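Local coordinates for tumor necrosis factor ligand superfamily member 13 (PDB 1U5Z), which acts as a trimeric cytokine of the tumor necrosis factor family that binds the receptors TACI and BCMA and takes part in regulating tumor cell growth, at residues 57-62 / 117-122; 70-75 / 113-118. All blocks are in the same frame, centred on the assembly; numbering follows the deposited sequence.

Overall arrangement
Both contacts lie in the TNF homology domain and end on the same strand, 114-119, with Val117 and Lys118 common to the two. Along the chain, strand 51-61 is followed by strand 68-75, and strand 114-119 comes much later. Contact 2 (70-75 / 113-118) is a hydrogen-bonded antiparallel pairing within a sheet, whereas contact 1 (57-62 / 117-122) reaches across the interior to strand 51-61 by side chains alone. Their centres are about 12 Å apart. Gln70 ties them together: its NE2 probably donates to Ser57 O at 3.0 Å. Strand 114-119 thus serves both the sheet and the core of each subunit in the homotrimer.

Contact 1 (57-62 / 117-122); sequences SQVLFH and VKIPRA
The Phe61 ring carries Val59 CG1 on one face, 3.3 Å above its plane and shifted toward the rim, while Ile119 reaches CE1 obliquely from the other segment. CD1 of Ile119 does the closest touching, 3.7 Å from Phe61 CE1. With CG1 beside the backbone N (chi1 -67°) and CD1 extended beyond it, the isoleucine projects far enough to meet two partners, since CD1 also lies 4.0 Å from Val59 CG1. Val59, short and beta-branched, turns one methyl to the ring and the other toward Val117, whose CG1 is 4.4 Å from Val59 CG2. Farther along, the same Val117 CG1 approaches Ser57 OG at 4.0 Å, where a small side chain suits the space between strands. Leu126 touches both Phe61 and Ile119, and Leu135 touches both Ser57 and Val117, extending the apolar cluster. No hydrogen bond crosses the contact; side chains bridge strand axes 9.7 Å apart at an angle of 32°. On the other side of strand 51-61, the Gln58 amide hydrogen-bonds Arg85 O and Ser103 OG of the second subunit and Gly132 O of its own chain. Such face-to-face packing of two sheet layers across an apolar interior is characteristic of the TNF jelly-roll beta sandwich.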
loop_
_atom_site.group_PDB
_atom_site.type_symbol
_atom_site.label_atom_id
_atom_site.label_comp_id
_atom_site.label_asym_id
_atom_site.label_seq_id
_atom_site.Cartn_x
_atom_site.Cartn_y
_atom_site.Cartn_z
ATOM N N SER A 57 1.717 3.952 -6.020
ATOM C CA SER A 57 1.271 5.269 -6.438
ATOM C C SER A 57 0.316 5.842 -5.418
ATOM O O SER A 57 -0.698 5.222 -5.118
ATOM C CB SER A 57 0.527 5.154 -7.766
ATOM O OG SER A 57 -0.234 6.312 -7.993
ATOM N N GLN A 58 0.634 7.012 -4.878
ATOM C CA GLN A 58 -0.346 7.787 -4.131
ATOM C C GLN A 58 -0.636 9.078 -4.853
ATOM O O GLN A 58 0.248 9.682 -5.458
ATOM C CB GLN A 58 0.149 8.115 -2.726
ATOM C CG GLN A 58 -0.897 8.817 -1.881
ATOM C CD GLN A 58 -0.551 8.824 -0.414
ATOM O OE1 GLN A 58 -0.533 7.773 0.217
ATOM N NE2 GLN A 58 -0.303 10.008 0.141
ATOM N N VAL A 59 -1.894 9.488 -4.799
ATOM C CA VAL A 59 -2.301 10.799 -5.278
ATOM C C VAL A 59 -3.156 11.432 -4.185
ATOM O O VAL A 59 -4.100 10.814 -3.710
ATOM C CB VAL A 59 -3.080 10.693 -6.603
ATOM C CG1 VAL A 59 -3.672 12.031 -6.988
ATOM C CG2 VAL A 59 -2.169 10.171 -7.725
ATOM N N LEU A 60 -2.798 12.646 -3.773
ATOM C CA LEU A 60 -3.618 13.421 -2.832
ATOM C C LEU A 60 -4.523 14.377 -3.613
ATOM O O LEU A 60 -4.044 15.319 -4.239
ATOM C CB LEU A 60 -2.734 14.189 -1.846
ATOM C CG LEU A 60 -3.438 15.074 -0.810
ATOM C CD1 LEU A 60 -4.428 14.312 0.047
ATOM C CD2 LEU A 60 -2.416 15.735 0.072
ATOM N N PHE A 61 -5.824 14.106 -3.594
ATOM C CA PHE A 61 -6.819 14.896 -4.324
ATOM C C PHE A 61 -7.350 16.069 -3.495
ATOM O O PHE A 61 -7.373 15.997 -2.269
ATOM C CB PHE A 61 -7.969 13.987 -4.762
ATOM C CG PHE A 61 -7.545 12.896 -5.710
ATOM C CD1 PHE A 61 -7.462 13.141 -7.068
ATOM C CD2 PHE A 61 -7.210 11.636 -5.242
ATOM C CE1 PHE A 61 -7.057 12.146 -7.950
ATOM C CE2 PHE A 61 -6.806 10.638 -6.119
ATOM C CZ PHE A 61 -6.730 10.894 -7.478
ATOM N N HIS A 62 -7.756 17.145 -4.171
ATOM C CA HIS A 62 -8.371 18.316 -3.522
ATOM C C HIS A 62 -9.799 18.611 -3.995
ATOM O O HIS A 62 -10.543 19.274 -3.290
ATOM C CB HIS A 62 -7.549 19.587 -3.755
ATOM C CG HIS A 62 -6.106 19.464 -3.383
ATOM N ND1 HIS A 62 -5.679 19.316 -2.082
ATOM C CD2 HIS A 62 -4.988 19.495 -4.142
ATOM C CE1 HIS A 62 -4.360 19.248 -2.056
ATOM N NE2 HIS A 62 -3.915 19.354 -3.293
ATOM N N VAL A 117 0.666 7.671 -14.982
ATOM C CA VAL A 117 -0.266 7.853 -13.882
ATOM C C VAL A 117 -1.216 8.960 -14.328
ATOM O O VAL A 117 -0.863 10.134 -14.296
ATOM C CB VAL A 117 0.476 8.234 -12.577
ATOM C CG1 VAL A 117 -0.504 8.399 -11.423
ATOM C CG2 VAL A 117 1.503 7.186 -12.231
ATOM N N LYS A 118 -2.397 8.571 -14.791
ATOM C CA LYS A 118 -3.389 9.513 -15.294
ATOM C C LYS A 118 -4.622 9.577 -14.408
ATOM O O LYS A 118 -4.982 8.608 -13.756
ATOM C CB LYS A 118 -3.823 9.114 -16.703
ATOM C CG LYS A 118 -2.726 9.234 -17.735
ATOM C CD LYS A 118 -3.135 8.621 -19.060
ATOM C CE LYS A 118 -1.992 8.692 -20.048
ATOM N NZ LYS A 118 -2.311 8.015 -21.325
ATOM N N ILE A 119 -5.278 10.732 -14.415
ATOM C CA ILE A 119 -6.543 10.926 -13.724
ATOM C C ILE A 119 -7.579 11.299 -14.776
ATOM O O ILE A 119 -7.405 12.312 -15.451
ATOM C CB ILE A 119 -6.389 12.020 -12.669
ATOM C CG1 ILE A 119 -5.442 11.524 -11.576
ATOM C CG2 ILE A 119 -7.754 12.397 -12.065
ATOM C CD1 ILE A 119 -4.811 12.606 -10.814
ATOM N N PRO A 120 -8.650 10.505 -14.915
ATOM C CA PRO A 120 -9.583 10.659 -16.050
ATOM C C PRO A 120 -10.449 11.926 -16.077
ATOM O O PRO A 120 -11.296 12.017 -16.966
ATOM C CB PRO A 120 -10.491 9.423 -15.938
ATOM C CG PRO A 120 -9.818 8.512 -14.950
ATOM C CD PRO A 120 -9.062 9.402 -14.024
ATOM N N ARG A 121 -10.267 12.855 -15.143
ATOM C CA ARG A 121 -10.943 14.151 -15.199
ATOM C C ARG A 121 -9.972 15.251 -15.632
ATOM O O ARG A 121 -8.776 15.191 -15.338
ATOM C CB ARG A 121 -11.558 14.483 -13.847
ATOM N N ALA A 122 -10.495 16.251 -16.333
ATOM C CA ALA A 122 -9.689 17.380 -16.799
ATOM C C ALA A 122 -9.422 18.357 -15.661
ATOM O O ALA A 122 -10.244 18.499 -14.756
ATOM C CB ALA A 122 -10.391 18.095 -17.948
#

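Contact 2 (70-75 / 113-118); sequences QVVSRE and DIITVK
Arg74 sets its CB against Ile115 CD1 (3.9 Å), and its CD crosses the Asp113 carboxylate obliquely, 3.1 Å from OD2. The bend at chi3 (102°) turns the guanidinium away from that carboxylate and toward Glu81, whose OE1 meets NH2 in a salt bridge. The guanidinium and Asp113 carboxylate planes are only 19° apart, yet Arg74 NE remains 4.1 Å from Asp113 OD2, beyond salt-bridge range. OD2 instead accepts a hydrogen bond from His110 N.

On the same side of the sheet, Val72 meets Ile115 and Val117 through its methyls, CG2 lying 4.2 Å from Val117 CG2; beta-branched Val72, Ile115 and Val117 suit this buried side of extended strands. On the other side, Glu75 CB packs on Ile114 CG2 at 3.5 Å, while Ser73 OG stands 3.8 Å from Thr116 OG1, beyond hydrogen-bonding range. Buried Ser73 OG has no partner in the model.

The antiparallel ladder, hydrogen-bonded and non-hydrogen-bonded pairs in turn, joins strands 68-75 and 114-119 as neighbours in one sheet of the TNF jelly roll. Val71 with Lys118, Ser73 with Thr116 and Glu75 with Ile114 each contribute two backbone bonds. Val71 N to Lys118 O is the shortest at 2.8 Å; Lys118 N to Val71 O is the straighter of that pair.

The ladder therefore satisfies the backbone polar groups of these three pairs, while Val72, Ile115 and Val117 pack as apolar groups on the side facing strand 51-61. Around Arg74 and Asp113, opposite charges probably add a modest favourable attraction, with the Glu81 carboxylate and the backbone N of His110 as their direct polar partners.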
loop_
_atom_site.group_PDB
_atom_site.type_symbol
_atom_site.label_atom_id
_atom_site.label_comp_id
_atom_site.label_asym_id
_atom_site.label_seq_id
_atom_site.Cartn_x
_atom_site.Cartn_y
_atom_site.Cartn_z
ATOM N N GLN A 70 -6.766 7.573 -9.455
ATOM C CA GLN A 70 -5.586 7.462 -10.310
ATOM C C GLN A 70 -5.619 6.159 -11.110
ATOM O O GLN A 70 -6.146 5.153 -10.639
ATOM C CB GLN A 70 -4.306 7.525 -9.462
ATOM C CG GLN A 70 -4.483 7.078 -7.991
ATOM C CD GLN A 70 -3.173 6.795 -7.307
ATOM O OE1 GLN A 70 -2.121 6.875 -7.935
ATOM N NE2 GLN A 70 -3.220 6.462 -6.031
ATOM N N VAL A 71 -5.026 6.184 -12.305
ATOM C CA VAL A 71 -4.989 5.030 -13.210
ATOM C C VAL A 71 -3.548 4.793 -13.666
ATOM O O VAL A 71 -3.003 5.564 -14.444
ATOM C CB VAL A 71 -5.893 5.250 -14.444
ATOM C CG1 VAL A 71 -5.794 4.072 -15.416
ATOM C CG2 VAL A 71 -7.343 5.474 -14.018
ATOM N N VAL A 72 -2.938 3.722 -13.172
ATOM C CA VAL A 72 -1.562 3.381 -13.514
ATOM C C VAL A 72 -1.546 2.324 -14.607
ATOM O O VAL A 72 -2.044 1.221 -14.408
ATOM C CB VAL A 72 -0.803 2.865 -12.302
ATOM C CG1 VAL A 72 0.650 2.609 -12.658
ATOM C CG2 VAL A 72 -0.903 3.869 -11.152
ATOM N N SER A 73 -0.958 2.667 -15.751
ATOM C CA SER A 73 -0.950 1.799 -16.920
ATOM C C SER A 73 0.428 1.670 -17.543
ATOM O O SER A 73 1.341 2.407 -17.212
ATOM C CB SER A 73 -1.959 2.325 -17.956
ATOM O OG SER A 73 -2.555 3.535 -17.512
ATOM N N ARG A 74 0.575 0.685 -18.420
ATOM C CA ARG A 74 1.766 0.542 -19.241
ATOM C C ARG A 74 1.355 0.439 -20.708
ATOM O O ARG A 74 0.292 -0.092 -21.030
ATOM C CB ARG A 74 2.573 -0.701 -18.825
ATOM C CG ARG A 74 2.394 -1.934 -19.736
ATOM C CD ARG A 74 3.361 -3.059 -19.450
ATOM N NE ARG A 74 2.744 -4.132 -18.680
ATOM C CZ ARG A 74 2.285 -5.274 -19.183
ATOM N NH1 ARG A 74 2.358 -5.535 -20.485
ATOM N NH2 ARG A 74 1.744 -6.170 -18.367
ATOM N N GLU A 75 2.212 0.933 -21.593
ATOM C CA GLU A 75 2.033 0.750 -23.018
ATOM C C GLU A 75 3.323 0.192 -23.613
ATOM O O GLU A 75 4.371 0.820 -23.519
ATOM C CB GLU A 75 1.641 2.070 -23.683
ATOM C CG GLU A 75 1.184 1.911 -25.125
ATOM C CD GLU A 75 0.460 3.130 -25.670
ATOM O OE1 GLU A 75 0.160 3.151 -26.893
ATOM O OE2 GLU A 75 0.183 4.062 -24.888
ATOM N N ASP A 113 8.660 -0.229 -22.445
ATOM C CA ASP A 113 7.364 0.116 -21.855
ATOM C C ASP A 113 7.363 1.556 -21.349
ATOM O O ASP A 113 8.364 2.049 -20.850
ATOM C CB ASP A 113 7.012 -0.798 -20.674
ATOM C CG ASP A 113 6.508 -2.165 -21.098
ATOM O OD1 ASP A 113 6.209 -2.399 -22.293
ATOM O OD2 ASP A 113 6.357 -3.073 -20.258
ATOM N N ILE A 114 6.217 2.209 -21.467
ATOM C CA ILE A 114 5.995 3.517 -20.865
ATOM C C ILE A 114 4.973 3.351 -19.754
ATOM O O ILE A 114 3.953 2.697 -19.938
ATOM C CB ILE A 114 5.513 4.557 -21.917
ATOM C CG1 ILE A 114 5.015 5.823 -21.221
ATOM C CG2 ILE A 114 4.427 3.977 -22.810
ATOM C CD1 ILE A 114 4.479 6.887 -22.139
ATOM N N ILE A 115 5.263 3.950 -18.603
ATOM C CA ILE A 115 4.394 3.897 -17.437
ATOM C C ILE A 115 3.762 5.269 -17.238
ATOM O O ILE A 115 4.460 6.283 -17.255
ATOM C CB ILE A 115 5.193 3.512 -16.182
ATOM C CG1 ILE A 115 5.982 2.214 -16.420
ATOM C CG2 ILE A 115 4.238 3.362 -14.972
ATOM C CD1 ILE A 115 5.135 0.927 -16.401
ATOM N N THR A 116 2.445 5.300 -17.055
ATOM C CA THR A 116 1.734 6.556 -16.810
ATOM C C THR A 116 0.876 6.497 -15.565
ATOM O O THR A 116 0.428 5.430 -15.146
ATOM C CB THR A 116 0.854 6.969 -18.014
ATOM O OG1 THR A 116 0.248 5.814 -18.617
ATOM C CG2 THR A 116 1.706 7.582 -19.119
ATOM N N VAL A 117 0.666 7.671 -14.982
ATOM C CA VAL A 117 -0.266 7.853 -13.882
ATOM C C VAL A 117 -1.216 8.960 -14.328
ATOM O O VAL A 117 -0.863 10.134 -14.296
ATOM C CB VAL A 117 0.476 8.234 -12.577
ATOM C CG1 VAL A 117 -0.504 8.399 -11.423
ATOM C CG2 VAL A 117 1.503 7.186 -12.231
ATOM N N LYS A 118 -2.397 8.571 -14.791
ATOM C CA LYS A 118 -3.389 9.513 -15.294
ATOM C C LYS A 118 -4.622 9.577 -14.408
ATOM O O LYS A 118 -4.982 8.608 -13.756
ATOM C CB LYS A 118 -3.823 9.114 -16.703
ATOM C CG LYS A 118 -2.726 9.234 -17.735
ATOM C CD LYS A 118 -3.135 8.621 -19.060
ATOM C CE LYS A 118 -1.992 8.692 -20.048
ATOM N NZ LYS A 118 -2.311 8.015 -21.325
#